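Local coordinates for AlyGC (Glaciecola chathamensis, PDB 5GKD), which cleaves alginate as a polysaccharide lyase of family 6, probably by beta-elimination with the help of a bound calcium ion, at residues A386-Y399 with Q405-I417. Sequence-based numbering, arbitrary orientation.
Sequences ADITMQRHDNGLLY and QQKYGVSTQLEPI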
ATOM      1  N   ALA A 386     -55.950  11.176  14.015  1.00 23.51           N
ATOM      2  CA  ALA A 386     -56.539  12.359  14.626  1.00 24.67           C
ATOM      3  C   ALA A 386     -55.886  13.607  14.065  1.00 25.67           C
ATOM      4  O   ALA A 386     -54.795  13.560  13.495  1.00 28.90           O
ATOM      5  CB  ALA A 386     -56.405  12.338  16.154  1.00 20.87           C
ATOM      6  N   ASP A 387     -56.571  14.727  14.243  1.00 25.47           N
ATOM      7  CA  ASP A 387     -56.008  16.032  13.945  1.00 26.83           C
ATOM      8  C   ASP A 387     -54.989  16.368  15.028  1.00 27.49           C
ATOM      9  O   ASP A 387     -55.357  16.692  16.155  1.00 31.19           O
ATOM     10  CB  ASP A 387     -57.119  17.074  13.878  1.00 29.07           C
ATOM     11  CG  ASP A 387     -56.637  18.397  13.343  1.00 35.71           C
ATOM     12  OD1 ASP A 387     -55.414  18.561  13.182  1.00 34.86           O
ATOM     13  OD2 ASP A 387     -57.482  19.274  13.082  1.00 45.19           O
ATOM     14  N   ILE A 388     -53.703  16.267  14.700  1.00 31.75           N
ATOM     15  CA  ILE A 388     -52.627  16.485  15.657  1.00 26.49           C
ATOM     16  C   ILE A 388     -51.828  17.689  15.201  1.00 31.73           C
ATOM     17  O   ILE A 388     -51.435  17.765  14.034  1.00 31.69           O
ATOM     18  CB  ILE A 388     -51.703  15.258  15.774  1.00 27.83           C
ATOM     19  CG1 ILE A 388     -52.483  14.005  16.155  1.00 24.62           C
ATOM     20  CG2 ILE A 388     -50.591  15.519  16.785  1.00 27.83           C
ATOM     21  CD1 ILE A 388     -51.637  12.754  16.077  1.00 23.89           C
ATOM     22  N   THR A 389     -51.572  18.626  16.109  1.00 30.21           N
ATOM     23  CA  THR A 389     -50.583  19.656  15.821  1.00 31.49           C
ATOM     24  C   THR A 389     -49.557  19.668  16.947  1.00 27.34           C
ATOM     25  O   THR A 389     -49.908  19.717  18.130  1.00 31.01           O
ATOM     26  CB  THR A 389     -51.233  21.034  15.582  1.00 32.36           C
ATOM     27  OG1 THR A 389     -51.036  21.878  16.712  1.00 41.43           O
ATOM     28  CG2 THR A 389     -52.728  20.906  15.301  1.00 34.93           C
ATOM     29  N   MET A 390     -48.294  19.544  16.577  1.00 32.87           N
ATOM     30  CA  MET A 390     -47.215  19.419  17.544  1.00 29.04           C
ATOM     31  C   MET A 390     -46.680  20.797  17.897  1.00 26.31           C
ATOM     32  O   MET A 390     -46.610  21.684  17.048  1.00 29.62           O
ATOM     33  CB  MET A 390     -46.094  18.551  16.970  1.00 26.84           C
ATOM     34  CG  MET A 390     -46.558  17.174  16.554  1.00 27.27           C
ATOM     35  SD  MET A 390     -47.004  16.176  17.978  1.00 31.73           S
ATOM     36  CE  MET A 390     -45.432  15.461  18.384  1.00 26.67           C
ATOM     37  N   GLN A 391     -46.315  20.984  19.154  1.00 30.77           N
ATOM     38  CA  GLN A 391     -45.601  22.197  19.511  1.00 33.85           C
ATOM     39  C   GLN A 391     -44.474  21.860  20.467  1.00 25.72           C
ATOM     40  O   GLN A 391     -44.586  20.947  21.281  1.00 24.75           O
ATOM     41  CB  GLN A 391     -46.519  23.250  20.114  1.00 30.81           C
ATOM     42  CG  GLN A 391     -46.976  22.975  21.494  1.00 35.47           C
ATOM     43  CD  GLN A 391     -47.743  24.163  22.047  1.00 42.93           C
ATOM     44  OE1 GLN A 391     -48.283  24.105  23.149  1.00 49.05           O
ATOM     45  NE2 GLN A 391     -47.800  25.250  21.277  1.00 39.99           N
ATOM     46  N   ARG A 392     -43.384  22.607  20.350  1.00 26.62           N
ATOM     47  CA  ARG A 392     -42.162  22.268  21.068  1.00 26.39           C
ATOM     48  C   ARG A 392     -42.185  22.839  22.481  1.00 26.92           C
ATOM     49  O   ARG A 392     -42.299  24.050  22.657  1.00 32.28           O
ATOM     50  CB  ARG A 392     -40.953  22.786  20.303  1.00 26.31           C
ATOM     51  CG  ARG A 392     -39.689  22.013  20.617  1.00 26.23           C
ATOM     52  CD  ARG A 392     -38.561  22.426  19.720  1.00 29.92           C
ATOM     53  NE  ARG A 392     -38.768  22.077  18.316  1.00 29.14           N
ATOM     54  CZ  ARG A 392     -38.612  20.853  17.821  1.00 28.23           C
ATOM     55  NH1 ARG A 392     -38.294  19.852  18.631  1.00 25.36           N
ATOM     56  NH2 ARG A 392     -38.784  20.626  16.521  1.00 22.93           N
ATOM     57  N   HIS A 393     -42.066  21.969  23.482  1.00 26.23           N
ATOM     58  CA  HIS A 393     -41.978  22.388  24.868  1.00 24.25           C
ATOM     59  C   HIS A 393     -40.593  22.977  25.167  1.00 29.85           C
ATOM     60  O   HIS A 393     -39.684  22.967  24.332  1.00 30.89           O
ATOM     61  CB  HIS A 393     -42.254  21.209  25.795  1.00 26.83           C
ATOM     62  CG  HIS A 393     -43.701  20.842  25.903  1.00 24.60           C
ATOM     63  ND1 HIS A 393     -44.198  20.107  26.953  1.00 26.54           N
ATOM     64  CD2 HIS A 393     -44.754  21.103  25.094  1.00 27.81           C
ATOM     65  CE1 HIS A 393     -45.499  19.932  26.792  1.00 25.07           C
ATOM     66  NE2 HIS A 393     -45.862  20.529  25.672  1.00 26.49           N
ATOM     67  N   ASP A 394     -40.432  23.478  26.401  1.00 30.92           N
ATOM     68  CA  ASP A 394     -39.156  24.053  26.826  1.00 34.99           C
ATOM     69  C   ASP A 394     -38.034  23.024  26.814  1.00 30.34           C
ATOM     70  O   ASP A 394     -36.872  23.383  26.631  1.00 34.07           O
ATOM     71  CB  ASP A 394     -39.271  24.654  28.233  1.00 34.17           C
ATOM     72  CG  ASP A 394     -40.066  25.956  28.262  1.00 42.60           C
ATOM     73  OD1 ASP A 394     -40.169  26.633  27.213  1.00 42.66           O
ATOM     74  OD2 ASP A 394     -40.588  26.303  29.348  1.00 43.67           O
ATOM     75  N   ASN A 395     -38.353  21.756  27.017  1.00 30.28           N
ATOM     76  CA  ASN A 395     -37.317  20.745  27.024  1.00 24.75           C
ATOM     77  C   ASN A 395     -36.790  20.439  25.629  1.00 26.56           C
ATOM     78  O   ASN A 395     -36.037  19.484  25.456  1.00 27.29           O
ATOM     79  CB  ASN A 395     -37.840  19.475  27.694  1.00 27.28           C
ATOM     80  CG  ASN A 395     -38.945  18.795  26.894  1.00 24.38           C
ATOM     81  OD1 ASN A 395     -39.351  19.271  25.843  1.00 24.01           O
ATOM     82  ND2 ASN A 395     -39.417  17.669  27.389  1.00 21.29           N
ATOM     83  N   GLY A 396     -37.196  21.225  24.634  1.00 28.46           N
ATOM     84  CA  GLY A 396     -36.798  21.035  23.256  1.00 24.23           C
ATOM     85  C   GLY A 396     -37.552  19.974  22.478  1.00 25.81           C
ATOM     86  O   GLY A 396     -37.206  19.731  21.318  1.00 27.04           O
ATOM     87  N   LEU A 397     -38.564  19.335  23.056  1.00 23.05           N
ATOM     88  CA  LEU A 397     -39.245  18.237  22.392  1.00 22.75           C
ATOM     89  C   LEU A 397     -40.659  18.622  21.964  1.00 26.18           C
ATOM     90  O   LEU A 397     -41.335  19.417  22.624  1.00 26.74           O
ATOM     91  CB  LEU A 397     -39.304  17.009  23.295  1.00 20.75           C
ATOM     92  CG  LEU A 397     -37.992  16.498  23.892  1.00 21.50           C
ATOM     93  CD1 LEU A 397     -38.267  15.271  24.732  1.00 19.48           C
ATOM     94  CD2 LEU A 397     -36.981  16.198  22.802  1.00 18.67           C
ATOM     95  N   LEU A 398     -41.105  18.011  20.863  1.00 24.94           N
ATOM     96  CA  LEU A 398     -42.440  18.237  20.324  1.00 22.88           C
ATOM     97  C   LEU A 398     -43.477  17.369  21.023  1.00 26.07           C
ATOM     98  O   LEU A 398     -43.260  16.173  21.241  1.00 25.83           O
ATOM     99  CB  LEU A 398     -42.461  17.938  18.824  1.00 25.26           C
ATOM    100  CG  LEU A 398     -41.694  18.900  17.926  1.00 22.92           C
ATOM    101  CD1 LEU A 398     -41.579  18.322  16.524  1.00 21.40           C
ATOM    102  CD2 LEU A 398     -42.397  20.244  17.901  1.00 22.48           C
ATOM    103  N   TYR A 399     -44.618  17.973  21.349  1.00 25.28           N
ATOM    104  CA  TYR A 399     -45.760  17.299  21.947  1.00 23.29           C
ATOM    105  C   TYR A 399     -47.051  17.719  21.259  1.00 25.82           C
ATOM    106  O   TYR A 399     -47.172  18.857  20.798  1.00 27.34           O
ATOM    107  CB  TYR A 399     -45.867  17.617  23.446  1.00 26.13           C
ATOM    108  CG  TYR A 399     -44.728  17.065  24.258  1.00 24.99           C
ATOM    109  CD1 TYR A 399     -43.551  17.789  24.425  1.00 27.50           C
ATOM    110  CD2 TYR A 399     -44.827  15.825  24.862  1.00 24.13           C
ATOM    111  CE1 TYR A 399     -42.501  17.290  25.176  1.00 22.93           C
ATOM    112  CE2 TYR A 399     -43.791  15.315  25.602  1.00 27.19           C
ATOM    113  CZ  TYR A 399     -42.626  16.044  25.756  1.00 26.38           C
ATOM    114  OH  TYR A 399     -41.607  15.508  26.503  1.00 26.25           O
ATOM    115  N   GLN A 405     -54.119  13.898  23.868  1.00 26.73           N
ATOM    116  CA  GLN A 405     -53.230  13.163  22.973  1.00 27.35           C
ATOM    117  C   GLN A 405     -51.839  12.936  23.565  1.00 32.05           C
ATOM    118  O   GLN A 405     -51.037  12.208  22.967  1.00 33.07           O
ATOM    119  CB  GLN A 405     -53.115  13.893  21.626  1.00 30.64           C
ATOM    120  CG  GLN A 405     -54.386  13.822  20.786  1.00 26.43           C
ATOM    121  CD  GLN A 405     -54.353  14.740  19.569  1.00 26.84           C
ATOM    122  OE1 GLN A 405     -53.535  15.661  19.471  1.00 26.34           O
ATOM    123  NE2 GLN A 405     -55.261  14.497  18.640  1.00 26.08           N
ATOM    124  N   GLN A 406     -51.537  13.522  24.723  1.00 32.24           N
ATOM    125  CA  GLN A 406     -50.252  13.328  25.376  1.00 30.73           C
ATOM    126  C   GLN A 406     -50.140  11.995  26.096  1.00 28.92           C
ATOM    127  O   GLN A 406     -49.059  11.683  26.602  1.00 28.06           O
ATOM    128  CB  GLN A 406     -49.975  14.464  26.359  1.00 26.74           C
ATOM    129  CG  GLN A 406     -49.574  15.749  25.668  1.00 24.97           C
ATOM    130  CD  GLN A 406     -49.430  16.886  26.639  1.00 26.08           C
ATOM    131  OE1 GLN A 406     -49.461  16.681  27.845  1.00 32.46           O
ATOM    132  NE2 GLN A 406     -49.289  18.086  26.129  1.00 26.23           N
ATOM    133  N   LYS A 407     -51.208  11.205  26.152  1.00 27.38           N
ATOM    134  CA  LYS A 407     -51.104   9.828  26.619  1.00 25.68           C
ATOM    135  C   LYS A 407     -50.512   8.914  25.559  1.00 26.26           C
ATOM    136  O   LYS A 407     -50.341   7.715  25.802  1.00 26.74           O
ATOM    137  CB  LYS A 407     -52.477   9.307  27.050  1.00 31.78           C
ATOM    138  CG  LYS A 407     -53.435   9.002  25.909  1.00 36.80           C
ATOM    139  CD  LYS A 407     -54.820   8.615  26.453  1.00 45.18           C
ATOM    140  CE  LYS A 407     -55.512   7.570  25.588  1.00 44.74           C
ATOM    141  NZ  LYS A 407     -56.804   7.124  26.194  1.00 52.62           N
ATOM    142  N   TYR A 408     -50.221   9.459  24.386  1.00 26.46           N
ATOM    143  CA  TYR A 408     -49.525   8.748  23.336  1.00 24.85           C
ATOM    144  C   TYR A 408     -48.126   9.317  23.214  1.00 26.05           C
ATOM    145  O   TYR A 408     -47.922  10.535  23.285  1.00 26.93           O
ATOM    146  CB  TYR A 408     -50.247   8.868  21.996  1.00 23.33           C
ATOM    147  CG  TYR A 408     -51.690   8.399  22.024  1.00 27.37           C
ATOM    148  CD1 TYR A 408     -52.718   9.274  22.343  1.00 27.60           C
ATOM    149  CD2 TYR A 408     -52.019   7.087  21.720  1.00 26.26           C
ATOM    150  CE1 TYR A 408     -54.045   8.854  22.354  1.00 28.87           C
ATOM    151  CE2 TYR A 408     -53.331   6.656  21.731  1.00 27.61           C
ATOM    152  CZ  TYR A 408     -54.342   7.546  22.051  1.00 30.18           C
ATOM    153  OH  TYR A 408     -55.646   7.116  22.075  1.00 36.95           O
ATOM    154  N   GLY A 409     -47.177   8.431  22.996  1.00 23.31           N
ATOM    155  CA  GLY A 409     -45.818   8.868  22.825  1.00 21.47           C
ATOM    156  C   GLY A 409     -45.165   9.180  24.161  1.00 23.23           C
ATOM    157  O   GLY A 409     -45.537   8.664  25.211  1.00 20.97           O
ATOM    158  N   VAL A 410     -44.218  10.088  24.093  1.00 21.15           N
ATOM    159  CA  VAL A 410     -43.212  10.323  25.115  1.00 22.49           C
ATOM    160  C   VAL A 410     -43.784  11.185  26.245  1.00 25.24           C
ATOM    161  O   VAL A 410     -44.624  12.063  26.031  1.00 23.74           O
ATOM    162  CB  VAL A 410     -42.004  10.972  24.397  1.00 25.57           C
ATOM    163  CG1 VAL A 410     -41.716  12.365  24.867  1.00 24.64           C
ATOM    164  CG2 VAL A 410     -40.790  10.056  24.344  1.00 20.23           C
ATOM    165  N   SER A 411     -43.328  10.921  27.467  1.00 25.01           N
ATOM    166  CA  SER A 411     -43.670  11.732  28.628  1.00 23.35           C
ATOM    167  C   SER A 411     -43.208  13.179  28.476  1.00 28.10           C
ATOM    168  O   SER A 411     -42.174  13.478  27.866  1.00 24.87           O
ATOM    169  CB  SER A 411     -43.040  11.128  29.881  1.00 27.59           C
ATOM    170  OG  SER A 411     -43.204  11.994  30.980  1.00 35.00           O
ATOM    171  N   THR A 412     -43.985  14.091  29.071  1.00 28.25           N
ATOM    172  CA  THR A 412     -43.617  15.504  29.105  1.00 27.40           C
ATOM    173  C   THR A 412     -42.483  15.813  30.078  1.00 26.96           C
ATOM    174  O   THR A 412     -41.926  16.915  30.011  1.00 27.35           O
ATOM    175  CB  THR A 412     -44.820  16.376  29.496  1.00 28.78           C
ATOM    176  OG1 THR A 412     -45.337  15.932  30.760  1.00 29.41           O
ATOM    177  CG2 THR A 412     -45.913  16.336  28.442  1.00 25.31           C
ATOM    178  N   GLN A 413     -42.143  14.904  30.996  1.00 27.34           N
ATOM    179  CA  GLN A 413     -41.077  15.216  31.950  1.00 33.00           C
ATOM    180  C   GLN A 413     -39.668  14.893  31.453  1.00 27.60           C
ATOM    181  O   GLN A 413     -38.710  15.127  32.192  1.00 33.77           O
ATOM    182  CB  GLN A 413     -41.311  14.466  33.272  1.00 31.04           C
ATOM    183  CG  GLN A 413     -42.464  15.016  34.073  1.00 36.84           C
ATOM    184  CD  GLN A 413     -43.709  14.184  33.942  1.00 44.81           C
ATOM    185  OE1 GLN A 413     -44.483  14.358  33.034  1.00 51.62           O
ATOM    186  NE2 GLN A 413     -43.922  13.287  34.866  1.00 54.91           N
ATOM    187  N   LEU A 414     -39.503  14.411  30.231  1.00 28.89           N
ATOM    188  CA  LEU A 414     -38.159  14.221  29.704  1.00 26.02           C
ATOM    189  C   LEU A 414     -37.393  15.538  29.748  1.00 28.39           C
ATOM    190  O   LEU A 414     -37.957  16.610  29.524  1.00 31.35           O
ATOM    191  CB  LEU A 414     -38.207  13.696  28.276  1.00 21.99           C
ATOM    192  CG  LEU A 414     -38.527  12.224  28.021  1.00 21.96           C
ATOM    193  CD1 LEU A 414     -38.540  11.982  26.545  1.00 22.04           C
ATOM    194  CD2 LEU A 414     -37.524  11.319  28.709  1.00 22.94           C
ATOM    195  N   GLU A 415     -36.103  15.453  30.075  1.00 28.54           N
ATOM    196  CA  GLU A 415     -35.204  16.605  30.055  1.00 30.69           C
ATOM    197  C   GLU A 415     -33.911  16.190  29.368  1.00 26.72           C
ATOM    198  O   GLU A 415     -32.984  15.687  30.012  1.00 30.84           O
ATOM    199  CB  GLU A 415     -34.940  17.128  31.467  1.00 32.89           C
ATOM    200  CG  GLU A 415     -36.205  17.571  32.181  1.00 39.24           C
ATOM    201  CD  GLU A 415     -35.929  18.389  33.426  1.00 57.91           C
ATOM    202  OE1 GLU A 415     -36.621  19.416  33.625  1.00 67.25           O
ATOM    203  OE2 GLU A 415     -35.028  18.008  34.204  1.00 62.49           O
ATOM    204  N   PRO A 416     -33.831  16.361  28.052  1.00 25.80           N
ATOM    205  CA  PRO A 416     -32.642  15.928  27.308  1.00 27.11           C
ATOM    206  C   PRO A 416     -31.396  16.626  27.818  1.00 26.68           C
ATOM    207  O   PRO A 416     -31.375  17.845  27.978  1.00 27.16           O
ATOM    208  CB  PRO A 416     -32.950  16.352  25.864  1.00 24.17           C
ATOM    209  CG  PRO A 416     -34.423  16.525  25.816  1.00 25.95           C
ATOM    210  CD  PRO A 416     -34.855  16.950  27.175  1.00 25.68           C
ATOM    211  N   ILE A 417     -30.339  15.845  28.039  1.00 27.85           N
ATOM    212  CA  ILE A 417     -29.067  16.441  28.426  1.00 24.22           C
ATOM    213  C   ILE A 417     -28.534  17.295  27.282  1.00 24.64           C
ATOM    214  O   ILE A 417     -28.686  16.958  26.100  1.00 21.30           O
ATOM    215  CB  ILE A 417     -28.065  15.357  28.855  1.00 22.96           C
ATOM    216  CG1 ILE A 417     -26.854  16.004  29.528  1.00 27.63           C
ATOM    217  CG2 ILE A 417     -27.653  14.470  27.700  1.00 20.36           C
ATOM    218  CD1 ILE A 417     -26.464  15.311  30.801  1.00 28.07           C
TER
HETATM  219  O   HOH W   1     -52.779  18.303  19.168  1.00 31.96           O
HETATM  220  O   HOH W   2     -42.626  19.159  28.887  1.00 29.66           O
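Gln405 NE2 gives Asp387 O a weak but straight hydrogen bond (3.3 Å, 170° at the hydrogen), the amide lies against Ile388 CG1, and OE1 accepts from a water weakly held by Thr389 N. Gln406 NE2 comes to the edge of the His393 ring, near its plane. Val410 CG1 sits beside the hydroxyl end of Tyr399, 3.5 Å from its OH. Tyr399 OH donates to Ser411 O over a short 2.5 Å; the acceptor lies in the ring plane, while the hydroxyl is tilted 24° from the carbonyl plane. Thr412 lays CG2 on Tyr399 as an off-centre CH-pi contact, 4.1 Å from the centroid, and a water joins Thr412 O to His393 ND1. Leu414 O receives Asn395 ND2 at 2.8 Å, from above the carbonyl plane. The same ND2 donates to Tyr399 OH, which lies in the amide plane, while Asn395 OD1 accepts from Leu397 N in an Asx turn. With chi1 at 67°, Asn395 CG sits between the backbone N and the carbonyl carbon, which turns the amide toward Leu414, and these three bonds hold its rotation. Replacing Tyr399 by phenylalanine would probably leave Ser411 O without this donor and Asn395 ND2 with one acceptor fewer. Leu414 CD1 also touches Leu397 CD1 at 3.8 Å, the side chains crossing at about a right angle, and Pro416 CG packs on Leu397 CD2. The hairpin of strands 390-392 and 398-400, closed by a type I turn from His393 to Gly396, is bound to the irregular chain that follows it. Both rest on the flank of the N-terminal parallel beta-helix: Leu397 and Leu414 touch strands 246-253 and 271-278, Val410 N and Ser411 N bond to Thr315 and Asn274, and Ile388 and Gln405 lie on strand 364-372.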